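Local coordinates for cyanuric acid amidohydrolase (Azorhizobium caulinodans, PDB 4NQ3), which catalyses hydrolytic opening of the s-triazine ring of cyanuric acid, giving carboxybiuret on the way to biuret in the breakdown of s-triazine herbicides and melamine, at residues F38-G43 and G80-G85; G84-H89 and I330-G335. All coordinates share one frame; numbering follows the deposited sequence.

Contact 1: residues F38-G43 and G80-G85; sequences FGKTEG and GGTEGG. With BR8 (barbituric acid), chain C.
Lys40 carries its amino group to the backbone of Gly80 and Gly81 by folding its side chain. The chain bends twice in succession (chi2 -56°, chi3 -61°), and this turns the end of a residue whose first bond leaves alongside the other segment in to meet it. Lys40 NZ donates to Gly80 O at 2.9 Å, approaching from above the carbonyl plane, 66° out of it, and so not along a lone pair. A second, weak bond joins Lys40 NZ to Gly81 O at 3.2 Å. The amino group also hydrogen-bonds to Ser79 OG and Val332 O, so several oxygens fix its position.

The backbones meet at one parallel bridge, Thr41 with Gly80, where strands 34-41 and 75-80 end, followed by a weak bond from Gly81 N to Thr41 O at 3.1 Å. Thr82 lays its methyl, CG2, against the same Thr41 O at 3.4 Å and against Lys40 CB at 3.9 Å, covering the base of the lysine. Thr41 OG1 lies 3.6 Å from Gly80 CA, but its polar partner is Ser51. Glu42, at the strand's exit, forms a salt bridge with Arg298 of the second subunit.

Gly80 also meets barbituric acid through both its backbone polar atoms: Gly80 N donates to O2 of the ligand at 2.9 Å, and ligand N3 donates to Gly80 O, also at 2.9 Å. One carbonyl oxygen thus accepts from both lysine and ligand. The Lys40–Ser79 pairing is consistent with one of the enzyme's three potential Ser-Lys dyads, held here against the backbone that reads the substrate edge.

Contact 2: residues G84-H89 and I330-G335; sequences GGMSPH and IYVSGG. With BR8 (barbituric acid), chain C.
Met86 and His89 reach Ile330 and Val332 through different first torsions. In Met86, present as selenomethionine, CG swings opposite the backbone N (chi1 -170°), sending the chain out toward strand 331-334. In His89, CG sits between the backbone N and the carbonyl carbon (chi1 64°), which brings the imidazole back beside its own loop with one edge toward Ile330.

Both side chains converge on Ile330 O. The edge atom His89 CE1 lies 3.4 Å from Ile330 O, with the oxygen in the ring plane, while Met86 CG lies 3.6 Å from that same Ile330 O. Farther along, Met86 SE packs on Val332 CB at 3.7 Å, the two side chains crossing at a slant; Met86 also rests on Ala318 of helix 309-325. The ring's rotation is fixed within the loop: His89 ND1 donates to Ser87 O at 2.7 Å with a nearly straight N-H...O angle of 165°, and the acceptor lies close to the ring plane. A leucine in place of His89 would probably leave Ser87 O without this donor and disturb the edge-on fit against Ile330 O.

At the far end of the strand, Gly334 N donates to O4 of barbituric acid at 2.8 Å, and Ser333 OG hydrogen-bonds to Lys285. The contact joins the loop between strands 75-80 and 89-97, in repeating unit A, to an outermost strand of the sheet in repeating unit C. It is thus an interface between repeats, characteristic of the threefold-symmetric cyclic amide hydrolase fold, in which each unit contributes to one central substrate site.

Contact 1 and contact 2 are neighbours, their centres about 5 Å apart, and share Gly84 and Gly85 in the loop that runs from one to the other. Lys40 is the main joint. Its backbone pairs with the start of strand 89-97, just after that loop, Lys40 N lying 2.9 Å from His89 O, and its amino group crosses to the other repeat, Lys40 NZ lying 3.1 Å from Val332 O. Between these, Lys40 CD packs on Tyr331 CD2 at 3.7 Å. Toward the pocket, the two contacts hold neighbouring positions on one edge of the ligand, while Arg52, Arg188, Arg314 and Ser227 N supply further hydrogen bonds to the same barbituric acid.

Contact 1: residues F38-G43 and G80-G85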
loop_
_atom_site.group_PDB
_atom_site.type_symbol
_atom_site.label_atom_id
_atom_site.label_comp_id
_atom_site.label_asym_id
_atom_site.label_seq_id
_atom_site.Cartn_x
_atom_site.Cartn_y
_atom_site.Cartn_z
ATOM N N PHE A 38 -23.589 13.157 -5.326
ATOM C CA PHE A 38 -22.643 12.040 -5.412
ATOM C C PHE A 38 -21.243 12.598 -5.431
ATOM O O PHE A 38 -21.027 13.706 -5.908
ATOM C CB PHE A 38 -22.832 11.198 -6.674
ATOM C CG PHE A 38 -24.143 10.458 -6.752
ATOM C CD1 PHE A 38 -25.108 10.595 -5.775
ATOM C CD2 PHE A 38 -24.400 9.614 -7.826
ATOM C CE1 PHE A 38 -26.306 9.912 -5.874
ATOM C CE2 PHE A 38 -25.586 8.937 -7.923
ATOM C CZ PHE A 38 -26.540 9.087 -6.946
ATOM N N GLY A 39 -20.270 11.828 -4.968
ATOM C CA GLY A 39 -18.908 12.305 -5.037
ATOM C C GLY A 39 -17.941 11.171 -5.252
ATOM O O GLY A 39 -18.190 10.065 -4.791
ATOM N N LYS A 40 -16.844 11.447 -5.953
ATOM C CA LYS A 40 -15.672 10.585 -5.937
ATOM C C LYS A 40 -14.628 11.340 -5.144
ATOM O O LYS A 40 -14.278 12.455 -5.506
ATOM C CB LYS A 40 -15.179 10.284 -7.344
ATOM C CG LYS A 40 -16.101 9.392 -8.122
ATOM C CD LYS A 40 -16.343 8.108 -7.350
ATOM C CE LYS A 40 -15.040 7.324 -7.121
ATOM N NZ LYS A 40 -15.281 6.159 -6.218
ATOM N N THR A 41 -14.170 10.779 -4.029
ATOM C CA THR A 41 -13.171 11.472 -3.210
ATOM C C THR A 41 -11.846 10.697 -3.195
ATOM O O THR A 41 -11.839 9.493 -3.396
ATOM C CB THR A 41 -13.711 11.705 -1.789
ATOM O OG1 THR A 41 -13.997 10.445 -1.165
ATOM C CG2 THR A 41 -15.000 12.492 -1.865
ATOM N N GLU A 42 -10.742 11.394 -2.937
ATOM C CA GLU A 42 -9.374 10.859 -3.108
ATOM C C GLU A 42 -8.918 9.775 -2.142
ATOM O O GLU A 42 -7.751 9.394 -2.187
ATOM C CB GLU A 42 -8.347 11.987 -2.978
ATOM C CG GLU A 42 -8.370 12.979 -4.088
ATOM C CD GLU A 42 -8.164 14.405 -3.600
ATOM O OE1 GLU A 42 -7.021 14.947 -3.752
ATOM O OE2 GLU A 42 -9.165 14.978 -3.088
ATOM N N GLY A 43 -9.803 9.306 -1.263
ATOM C CA GLY A 43 -9.468 8.262 -0.301
ATOM C C GLY A 43 -9.148 6.926 -0.957
ATOM O O GLY A 43 -9.045 6.846 -2.188
ATOM N N GLY A 80 -15.380 6.820 -2.226
ATOM C CA GLY A 80 -13.942 7.022 -2.250
ATOM C C GLY A 80 -13.276 6.159 -3.300
ATOM O O GLY A 80 -13.896 5.261 -3.886
ATOM N N GLY A 81 -12.004 6.432 -3.549
ATOM C CA GLY A 81 -11.229 5.622 -4.474
ATOM C C GLY A 81 -11.198 6.213 -5.872
ATOM O O GLY A 81 -12.121 5.977 -6.661
ATOM N N THR A 82 -10.151 6.983 -6.181
ATOM C CA THR A 82 -10.012 7.551 -7.513
ATOM C C THR A 82 -8.659 7.136 -8.096
ATOM O O THR A 82 -7.767 7.961 -8.295
ATOM C CB THR A 82 -10.138 9.089 -7.495
ATOM O OG1 THR A 82 -9.003 9.664 -6.840
ATOM C CG2 THR A 82 -11.400 9.524 -6.759
ATOM N N GLU A 83 -8.541 5.852 -8.417
ATOM C CA GLU A 83 -7.280 5.280 -8.863
ATOM C C GLU A 83 -7.077 5.562 -10.335
ATOM O O GLU A 83 -7.972 6.082 -11.006
ATOM C CB GLU A 83 -7.247 3.772 -8.598
ATOM C CG GLU A 83 -7.249 3.402 -7.102
ATOM C CD GLU A 83 -8.648 3.471 -6.451
ATOM O OE1 GLU A 83 -9.642 3.762 -7.163
ATOM O OE2 GLU A 83 -8.759 3.210 -5.226
ATOM N N GLY A 84 -5.902 5.214 -10.846
ATOM C CA GLY A 84 -5.627 5.490 -12.235
ATOM C C GLY A 84 -5.761 6.978 -12.475
ATOM O O GLY A 84 -5.296 7.790 -11.676
ATOM N N GLY A 85 -6.387 7.348 -13.582
ATOM C CA GLY A 85 -6.490 8.754 -13.911
ATOM C C GLY A 85 -7.817 9.341 -13.485
ATOM O O GLY A 85 -8.091 10.503 -13.753
HETATM N N1 BR8 C . -16.924 2.512 -0.923
HETATM C C2 BR8 C . -16.190 3.515 -1.456
HETATM O O2 BR8 C . -15.852 4.427 -0.728
HETATM N N3 BR8 C . -15.834 3.489 -2.775
HETATM C C4 BR8 C . -16.210 2.421 -3.630
HETATM O O4 BR8 C . -15.864 2.430 -4.807
HETATM C C5 BR8 C . -17.074 1.249 -3.162
HETATM C C6 BR8 C . -17.367 1.430 -1.679
HETATM O O8 BR8 C . -18.019 0.590 -1.102
#

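Contact 2: residues G84-H89 and I330-G335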
loop_
_atom_site.group_PDB
_atom_site.type_symbol
_atom_site.label_atom_id
_atom_site.label_comp_id
_atom_site.label_asym_id
_atom_site.label_seq_id
_atom_site.Cartn_x
_atom_site.Cartn_y
_atom_site.Cartn_z
ATOM N N GLY A 84 -5.902 5.214 -10.846
ATOM C CA GLY A 84 -5.627 5.490 -12.235
ATOM C C GLY A 84 -5.761 6.978 -12.475
ATOM O O GLY A 84 -5.296 7.790 -11.676
ATOM N N GLY A 85 -6.387 7.348 -13.582
ATOM C CA GLY A 85 -6.490 8.754 -13.911
ATOM C C GLY A 85 -7.817 9.341 -13.485
ATOM O O GLY A 85 -8.091 10.503 -13.753
HETATM N N MSE A 86 -8.642 8.535 -12.826
HETATM C CA MSE A 86 -9.996 8.954 -12.472
HETATM C C MSE A 86 -9.956 10.253 -11.689
HETATM O O MSE A 86 -9.151 10.393 -10.778
HETATM C CB MSE A 86 -10.704 7.872 -11.668
HETATM C CG MSE A 86 -12.174 8.140 -11.490
HETATM SE SE MSE A 86 -13.002 6.624 -10.642
HETATM C CE MSE A 86 -11.431 5.440 -10.604
ATOM N N SER A 87 -10.824 11.196 -12.056
ATOM C CA SER A 87 -10.762 12.575 -11.563
ATOM C C SER A 87 -11.808 12.908 -10.481
ATOM O O SER A 87 -13.015 12.832 -10.717
ATOM C CB SER A 87 -10.920 13.516 -12.755
ATOM O OG SER A 87 -10.955 14.864 -12.360
ATOM N N PRO A 88 -11.344 13.308 -9.291
ATOM C CA PRO A 88 -12.251 13.631 -8.184
ATOM C C PRO A 88 -13.248 14.738 -8.501
ATOM O O PRO A 88 -12.858 15.815 -8.974
ATOM C CB PRO A 88 -11.295 14.069 -7.072
ATOM C CG PRO A 88 -10.013 13.399 -7.410
ATOM C CD PRO A 88 -9.935 13.389 -8.890
ATOM N N HIS A 89 -14.519 14.476 -8.210
ATOM C CA HIS A 89 -15.601 15.427 -8.492
ATOM C C HIS A 89 -16.879 15.180 -7.695
ATOM O O HIS A 89 -17.043 14.126 -7.077
ATOM C CB HIS A 89 -15.941 15.385 -9.969
ATOM C CG HIS A 89 -16.479 14.066 -10.405
ATOM N ND1 HIS A 89 -15.667 12.973 -10.609
ATOM C CD2 HIS A 89 -17.743 13.652 -10.652
ATOM C CE1 HIS A 89 -16.405 11.940 -10.981
ATOM N NE2 HIS A 89 -17.670 12.327 -11.017
ATOM N N ILE A 330 -15.380 10.608 -14.406
ATOM C CA ILE A 330 -16.450 9.607 -14.338
ATOM C C ILE A 330 -16.585 8.968 -12.948
ATOM O O ILE A 330 -15.608 8.838 -12.210
ATOM C CB ILE A 330 -16.230 8.503 -15.393
ATOM C CG1 ILE A 330 -14.904 7.818 -15.169
ATOM C CG2 ILE A 330 -16.123 9.088 -16.781
ATOM C CD1 ILE A 330 -14.482 7.084 -16.394
ATOM N N TYR A 331 -17.797 8.541 -12.611
ATOM C CA TYR A 331 -18.080 7.957 -11.302
ATOM C C TYR A 331 -17.983 6.438 -11.407
ATOM O O TYR A 331 -18.849 5.793 -11.970
ATOM C CB TYR A 331 -19.467 8.414 -10.793
ATOM C CG TYR A 331 -19.905 7.773 -9.481
ATOM C CD1 TYR A 331 -20.373 6.469 -9.454
ATOM C CD2 TYR A 331 -19.862 8.467 -8.276
ATOM C CE1 TYR A 331 -20.771 5.864 -8.283
ATOM C CE2 TYR A 331 -20.267 7.863 -7.085
ATOM C CZ TYR A 331 -20.718 6.551 -7.104
ATOM O OH TYR A 331 -21.128 5.889 -5.958
ATOM N N VAL A 332 -16.888 5.878 -10.918
ATOM C CA VAL A 332 -16.686 4.431 -10.898
ATOM C C VAL A 332 -16.514 3.933 -9.479
ATOM O O VAL A 332 -15.683 4.425 -8.740
ATOM C CB VAL A 332 -15.453 4.021 -11.689
ATOM C CG1 VAL A 332 -15.282 2.513 -11.649
ATOM C CG2 VAL A 332 -15.562 4.527 -13.107
ATOM N N SER A 333 -17.259 2.904 -9.133
ATOM C CA SER A 333 -17.375 2.428 -7.765
ATOM C C SER A 333 -17.048 0.926 -7.719
ATOM O O SER A 333 -17.485 0.177 -8.586
ATOM C CB SER A 333 -18.786 2.706 -7.257
ATOM O OG SER A 333 -19.018 2.033 -6.046
ATOM N N GLY A 334 -16.266 0.486 -6.737
ATOM C CA GLY A 334 -15.767 -0.887 -6.730
ATOM C C GLY A 334 -16.619 -1.844 -5.921
ATOM O O GLY A 334 -17.307 -1.429 -5.005
ATOM N N GLY A 335 -16.573 -3.127 -6.257
ATOM C CA GLY A 335 -17.282 -4.153 -5.511
ATOM C C GLY A 335 -18.715 -4.304 -5.985
ATOM O O GLY A 335 -19.592 -3.515 -5.626
HETATM N N1 BR8 C . -16.924 2.512 -0.923
HETATM C C2 BR8 C . -16.190 3.515 -1.456
HETATM O O2 BR8 C . -15.852 4.427 -0.728
HETATM N N3 BR8 C . -15.834 3.489 -2.775
HETATM C C4 BR8 C . -16.210 2.421 -3.630
HETATM O O4 BR8 C . -15.864 2.430 -4.807
HETATM C C5 BR8 C . -17.074 1.249 -3.162
HETATM C C6 BR8 C . -17.367 1.430 -1.679
HETATM O O8 BR8 C . -18.019 0.590 -1.102
#